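Local coordinates for protein BugD (Bordetella pertussis Tohama I, PDB 2F5X) that binds aspartic acid as a periplasmic solute receptor and probably hands it to a transporter of the tripartite tricarboxylate type, at residues S85-Y99 and V297-K311. Numbering follows the deposited sequence.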
loop_
_atom_site.group_PDB
_atom_site.type_symbol
_atom_site.label_atom_id
_atom_site.label_comp_id
_atom_site.label_asym_id
_atom_site.label_seq_id
_atom_site.Cartn_x
_atom_site.Cartn_y
_atom_site.Cartn_z
ATOM N N SER A 85 -2.017 9.391 -2.226
ATOM C CA SER A 85 -1.229 10.539 -2.670
ATOM C C SER A 85 -0.750 10.465 -4.123
ATOM O O SER A 85 -0.380 11.500 -4.695
ATOM C CB SER A 85 -0.047 10.805 -1.714
ATOM O OG SER A 85 0.987 9.844 -1.855
ATOM N N THR A 86 -0.742 9.273 -4.726
ATOM C CA THR A 86 -0.349 9.175 -6.138
ATOM C C THR A 86 -1.523 9.415 -7.079
ATOM O O THR A 86 -1.357 10.030 -8.129
ATOM C CB THR A 86 0.301 7.808 -6.487
ATOM O OG1 THR A 86 -0.635 6.746 -6.224
ATOM C CG2 THR A 86 1.516 7.524 -5.594
ATOM N N ALA A 87 -2.702 8.916 -6.704
ATOM C CA ALA A 87 -3.877 8.986 -7.581
ATOM C C ALA A 87 -4.204 10.389 -8.115
ATOM O O ALA A 87 -4.575 10.515 -9.282
ATOM C CB ALA A 87 -5.111 8.338 -6.913
ATOM N N PRO A 88 -4.077 11.443 -7.299
ATOM C CA PRO A 88 -4.339 12.801 -7.797
ATOM C C PRO A 88 -3.433 13.243 -8.949
ATOM O O PRO A 88 -3.804 14.186 -9.656
ATOM C CB PRO A 88 -4.118 13.677 -6.558
ATOM C CG PRO A 88 -4.405 12.747 -5.407
ATOM C CD PRO A 88 -3.770 11.449 -5.852
ATOM N N SER A 89 -2.291 12.582 -9.147
ATOM C CA SER A 89 -1.411 12.880 -10.282
ATOM C C SER A 89 -1.619 11.913 -11.442
ATOM O O SER A 89 -0.966 12.034 -12.478
ATOM C CB SER A 89 0.060 12.846 -9.852
ATOM O OG SER A 89 0.296 13.824 -8.859
ATOM N N LEU A 90 -2.525 10.953 -11.267
ATOM C CA LEU A 90 -2.686 9.868 -12.237
ATOM C C LEU A 90 -4.049 9.883 -12.900
ATOM O O LEU A 90 -4.238 9.298 -13.967
ATOM C CB LEU A 90 -2.468 8.518 -11.544
ATOM C CG LEU A 90 -1.035 8.277 -11.052
ATOM C CD1 LEU A 90 -0.982 7.081 -10.082
ATOM C CD2 LEU A 90 -0.080 8.088 -12.241
ATOM N N TYR A 91 -5.001 10.532 -12.244
ATOM C CA TYR A 91 -6.361 10.658 -12.756
ATOM C C TYR A 91 -6.742 12.120 -12.834
ATOM O O TYR A 91 -6.492 12.885 -11.901
ATOM C CB TYR A 91 -7.358 9.964 -11.824
ATOM C CG TYR A 91 -7.214 8.469 -11.752
ATOM C CD1 TYR A 91 -7.844 7.650 -12.686
ATOM C CD2 TYR A 91 -6.453 7.870 -10.750
ATOM C CE1 TYR A 91 -7.727 6.271 -12.626
ATOM C CE2 TYR A 91 -6.321 6.486 -10.678
ATOM C CZ TYR A 91 -6.962 5.697 -11.626
ATOM O OH TYR A 91 -6.861 4.339 -11.576
ATOM N N LYS A 92 -7.368 12.497 -13.944
ATOM C CA LYS A 92 -7.931 13.830 -14.089
ATOM C C LYS A 92 -8.940 14.099 -12.980
ATOM O O LYS A 92 -8.974 15.197 -12.425
ATOM C CB LYS A 92 -8.576 13.997 -15.466
ATOM C CG LYS A 92 -7.560 13.935 -16.593
ATOM C CD LYS A 92 -8.106 14.500 -17.883
ATOM C CE LYS A 92 -7.008 14.630 -18.921
ATOM N NZ LYS A 92 -7.575 14.614 -20.299
ATOM N N ASN A 93 -9.749 13.091 -12.664
ATOM C CA ASN A 93 -10.600 13.132 -11.482
ATOM C C ASN A 93 -10.608 11.815 -10.727
ATOM O O ASN A 93 -11.354 10.889 -11.074
ATOM C CB ASN A 93 -12.028 13.549 -11.809
ATOM C CG ASN A 93 -12.845 13.893 -10.555
ATOM O OD1 ASN A 93 -12.371 13.778 -9.400
ATOM N ND2 ASN A 93 -14.080 14.330 -10.778
ATOM N N PRO A 94 -9.793 11.742 -9.679
ATOM C CA PRO A 94 -9.693 10.525 -8.868
ATOM C C PRO A 94 -10.929 10.264 -8.005
ATOM O O PRO A 94 -11.027 9.181 -7.429
ATOM C CB PRO A 94 -8.471 10.794 -7.996
ATOM C CG PRO A 94 -8.425 12.263 -7.865
ATOM C CD PRO A 94 -8.904 12.813 -9.186
ATOM N N GLY A 95 -11.834 11.238 -7.904
ATOM C CA GLY A 95 -13.060 11.067 -7.142
ATOM C C GLY A 95 -13.049 11.777 -5.798
ATOM O O GLY A 95 -14.070 11.839 -5.111
ATOM N N TYR A 96 -11.891 12.302 -5.416
ATOM C CA TYR A 96 -11.733 12.972 -4.129
ATOM C C TYR A 96 -10.658 14.037 -4.242
ATOM O O TYR A 96 -9.897 14.070 -5.213
ATOM C CB TYR A 96 -11.381 11.969 -3.015
ATOM C CG TYR A 96 -10.053 11.275 -3.232
ATOM C CD1 TYR A 96 -8.909 11.686 -2.545
ATOM C CD2 TYR A 96 -9.933 10.232 -4.146
ATOM C CE1 TYR A 96 -7.680 11.075 -2.766
ATOM C CE2 TYR A 96 -8.710 9.608 -4.371
ATOM C CZ TYR A 96 -7.588 10.039 -3.676
ATOM O OH TYR A 96 -6.375 9.426 -3.883
ATOM N N GLU A 97 -10.624 14.904 -3.238
ATOM C CA GLU A 97 -9.662 15.981 -3.128
ATOM C C GLU A 97 -8.754 15.582 -1.955
ATOM O O GLU A 97 -9.228 15.463 -0.825
ATOM C CB GLU A 97 -10.416 17.294 -2.852
ATOM C CG GLU A 97 -9.818 18.534 -3.503
ATOM C CD GLU A 97 -8.731 19.181 -2.665
ATOM O OE1 GLU A 97 -8.536 20.407 -2.805
ATOM O OE2 GLU A 97 -8.070 18.479 -1.872
ATOM N N PRO A 98 -7.466 15.327 -2.205
ATOM C CA PRO A 98 -6.618 14.701 -1.169
ATOM C C PRO A 98 -6.442 15.557 0.091
ATOM O O PRO A 98 -6.241 15.015 1.188
ATOM C CB PRO A 98 -5.280 14.487 -1.894
ATOM C CG PRO A 98 -5.277 15.534 -2.964
ATOM C CD PRO A 98 -6.707 15.596 -3.446
ATOM N N TYR A 99 -6.534 16.878 -0.056
ATOM C CA TYR A 99 -6.328 17.770 1.087
ATOM C C TYR A 99 -7.605 18.144 1.820
ATOM O O TYR A 99 -7.539 18.615 2.961
ATOM C CB TYR A 99 -5.621 19.051 0.640
ATOM C CG TYR A 99 -4.409 18.821 -0.237
ATOM C CD1 TYR A 99 -3.299 18.097 0.225
ATOM C CD2 TYR A 99 -4.371 19.326 -1.538
ATOM C CE1 TYR A 99 -2.180 17.897 -0.597
ATOM C CE2 TYR A 99 -3.266 19.139 -2.358
ATOM C CZ TYR A 99 -2.174 18.429 -1.882
ATOM O OH TYR A 99 -1.081 18.254 -2.700
ATOM N N VAL A 297 1.995 14.253 -2.174
ATOM C CA VAL A 297 1.335 14.511 -3.455
ATOM C C VAL A 297 2.294 15.189 -4.456
ATOM O O VAL A 297 2.490 14.663 -5.551
ATOM C CB VAL A 297 -0.034 15.248 -3.309
ATOM C CG1 VAL A 297 -0.621 15.564 -4.684
ATOM C CG2 VAL A 297 -1.029 14.387 -2.512
ATOM N N PRO A 298 2.928 16.309 -4.095
ATOM C CA PRO A 298 3.882 16.936 -5.024
ATOM C C PRO A 298 5.099 16.052 -5.317
ATOM O O PRO A 298 5.622 16.100 -6.442
ATOM C CB PRO A 298 4.304 18.226 -4.306
ATOM C CG PRO A 298 3.291 18.434 -3.232
ATOM C CD PRO A 298 2.789 17.085 -2.848
ATOM N N GLN A 299 5.536 15.243 -4.350
ATOM C CA GLN A 299 6.688 14.376 -4.603
ATOM C C GLN A 299 6.394 13.381 -5.727
ATOM O O GLN A 299 7.152 13.279 -6.699
ATOM C CB GLN A 299 7.122 13.634 -3.346
ATOM C CG GLN A 299 8.310 12.706 -3.572
ATOM C CD GLN A 299 8.612 11.850 -2.367
ATOM O OE1 GLN A 299 8.952 12.368 -1.309
ATOM N NE2 GLN A 299 8.498 10.539 -2.523
ATOM N N TRP A 300 5.291 12.651 -5.605
ATOM C CA TRP A 300 4.938 11.698 -6.655
ATOM C C TRP A 300 4.544 12.381 -7.963
ATOM O O TRP A 300 4.783 11.837 -9.039
ATOM C CB TRP A 300 3.868 10.718 -6.173
ATOM C CG TRP A 300 4.283 9.985 -4.927
ATOM C CD1 TRP A 300 3.614 9.958 -3.720
ATOM C CD2 TRP A 300 5.457 9.177 -4.746
ATOM N NE1 TRP A 300 4.306 9.186 -2.817
ATOM C CE2 TRP A 300 5.434 8.690 -3.417
ATOM C CE3 TRP A 300 6.537 8.814 -5.574
ATOM C CZ2 TRP A 300 6.439 7.861 -2.897
ATOM C CZ3 TRP A 300 7.539 7.984 -5.052
ATOM C CH2 TRP A 300 7.477 7.522 -3.725
ATOM N N ALA A 301 3.984 13.590 -7.875
ATOM C CA ALA A 301 3.642 14.351 -9.074
ATOM C C ALA A 301 4.880 14.564 -9.937
ATOM O O ALA A 301 4.832 14.389 -11.168
ATOM C CB ALA A 301 3.007 15.687 -8.700
ATOM N N GLU A 302 5.986 14.933 -9.285
ATOM C CA GLU A 302 7.245 15.178 -9.985
ATOM C C GLU A 302 7.817 13.892 -10.573
ATOM O O GLU A 302 8.298 13.900 -11.697
ATOM C CB GLU A 302 8.261 15.886 -9.078
ATOM C CG GLU A 302 9.584 16.250 -9.762
ATOM C CD GLU A 302 9.455 17.292 -10.870
ATOM O OE1 GLU A 302 8.456 18.049 -10.911
ATOM O OE2 GLU A 302 10.377 17.363 -11.715
ATOM N N LEU A 303 7.741 12.796 -9.819
ATOM C CA LEU A 303 8.176 11.485 -10.307
ATOM C C LEU A 303 7.446 11.089 -11.593
ATOM O O LEU A 303 8.082 10.695 -12.573
ATOM C CB LEU A 303 7.998 10.406 -9.233
ATOM C CG LEU A 303 8.551 9.009 -9.574
ATOM C CD1 LEU A 303 9.194 8.364 -8.355
ATOM C CD2 LEU A 303 7.474 8.089 -10.153
ATOM N N PHE A 304 6.118 11.202 -11.590
ATOM C CA PHE A 304 5.333 10.836 -12.767
ATOM C C PHE A 304 5.577 11.777 -13.941
ATOM O O PHE A 304 5.653 11.330 -15.088
ATOM C CB PHE A 304 3.846 10.729 -12.438
ATOM C CG PHE A 304 3.515 9.591 -11.512
ATOM C CD1 PHE A 304 3.852 8.277 -11.841
ATOM C CD2 PHE A 304 2.865 9.830 -10.310
ATOM C CE1 PHE A 304 3.547 7.228 -10.984
ATOM C CE2 PHE A 304 2.558 8.793 -9.453
ATOM C CZ PHE A 304 2.892 7.494 -9.785
ATOM N N LYS A 305 5.708 13.072 -13.654
ATOM C CA LYS A 305 6.040 14.053 -14.692
ATOM C C LYS A 305 7.341 13.681 -15.410
ATOM O O LYS A 305 7.406 13.696 -16.646
ATOM C CB LYS A 305 6.143 15.461 -14.090
ATOM C CG LYS A 305 6.549 16.553 -15.099
ATOM C CD LYS A 305 6.115 17.934 -14.623
ATOM C CE LYS A 305 6.687 19.037 -15.500
ATOM N NZ LYS A 305 7.518 19.994 -14.706
ATOM N N LYS A 306 8.363 13.326 -14.634
ATOM C CA LYS A 306 9.671 12.948 -15.181
ATOM C C LYS A 306 9.635 11.649 -15.980
ATOM O O LYS A 306 10.452 11.441 -16.895
ATOM C CB LYS A 306 10.703 12.834 -14.061
ATOM C CG LYS A 306 11.374 14.145 -13.717
ATOM C CD LYS A 306 12.792 13.896 -13.219
ATOM C CE LYS A 306 12.997 14.470 -11.830
ATOM N NZ LYS A 306 12.875 15.964 -11.796
ATOM N N ALA A 307 8.688 10.782 -15.632
ATOM C CA ALA A 307 8.497 9.504 -16.305
ATOM C C ALA A 307 7.554 9.620 -17.507
ATOM O O ALA A 307 7.300 8.629 -18.200
ATOM C CB ALA A 307 7.983 8.470 -15.310
ATOM N N GLY A 308 7.042 10.829 -17.749
ATOM C CA GLY A 308 6.086 11.079 -18.820
ATOM C C GLY A 308 4.715 10.464 -18.585
ATOM O O GLY A 308 3.921 10.303 -19.517
ATOM N N VAL A 309 4.429 10.135 -17.330
ATOM C CA VAL A 309 3.153 9.522 -16.981
ATOM C C VAL A 309 2.162 10.636 -16.664
ATOM O O VAL A 309 2.343 11.386 -15.700
ATOM C CB VAL A 309 3.303 8.562 -15.789
ATOM C CG1 VAL A 309 1.930 8.061 -15.310
ATOM C CG2 VAL A 309 4.212 7.387 -16.173
ATOM N N GLU A 310 1.135 10.752 -17.498
ATOM C CA GLU A 310 0.188 11.851 -17.395
ATOM C C GLU A 310 -1.132 11.394 -16.785
ATOM O O GLU A 310 -1.399 10.193 -16.681
ATOM C CB GLU A 310 -0.055 12.478 -18.770
ATOM C CG GLU A 310 1.210 12.709 -19.588
ATOM C CD GLU A 310 2.150 13.718 -18.964
ATOM O OE1 GLU A 310 1.667 14.699 -18.352
ATOM O OE2 GLU A 310 3.383 13.531 -19.091
ATOM N N LYS A 311 -1.948 12.364 -16.378
ATOM C CA LYS A 311 -3.287 12.091 -15.859
ATOM C C LYS A 311 -4.192 11.541 -16.953
ATOM O O LYS A 311 -4.117 11.980 -18.111
ATOM C CB LYS A 311 -3.914 13.360 -15.295
ATOM C CG LYS A 311 -3.218 13.949 -14.094
ATOM C CD LYS A 311 -3.984 15.174 -13.646
ATOM C CE LYS A 311 -3.327 15.874 -12.485
ATOM N NZ LYS A 311 -4.116 17.089 -12.133
HETATM O O HOH W 1 1.002 12.653 -6.615
HETATM O O HOH W 2 -6.235 15.256 -10.464
HETATM O O HOH W 3 1.167 13.143 -13.923
HETATM O O HOH W 4 -2.200 7.904 -15.350
HETATM O O HOH W 5 -7.035 17.265 -12.908
#
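Leu90 presses its CD2 methyl onto the Phe304 ring, 3.7 Å from the ring centroid and 1° off its normal. CD2 of Leu303 lies against the opposite face, so the ring has a leucine methyl on each face, that of Leu90 centred and that of Leu303 toward the rim. The same Leu90 methyl meets Val309 CG1, just after the Schellman turn at Gly308, while Thr86 CB abuts the Phe304 edge. Thr86, its side chain about 8 Å from the bound aspartic acid, also sends CG2 over the five-membered ring of Trp300, 4.0 Å from its centroid. With chi1 at 60°, its hydroxyl turns back to Gly83 O, leaving the methyl for the indole. At the other end, Val297 projects CG2 against Ser85 CB and Pro98 CB and CG1 toward Pro88 CB; its CB lies 3.2 Å from Tyr99 OH. One water accepts a hydrogen bond from Ser89 OG and donates to Ser85 O and Val297 O; two others link Ser89 O to Val309 O and Leu90 O to Glu310 O. The extended Lys311 chain lies over the 88–92 turn. This helix-to-loop packing fastens C-terminal helix 286–306 and its tail to the loop after helix 83–86 in a periplasmic binding protein fold.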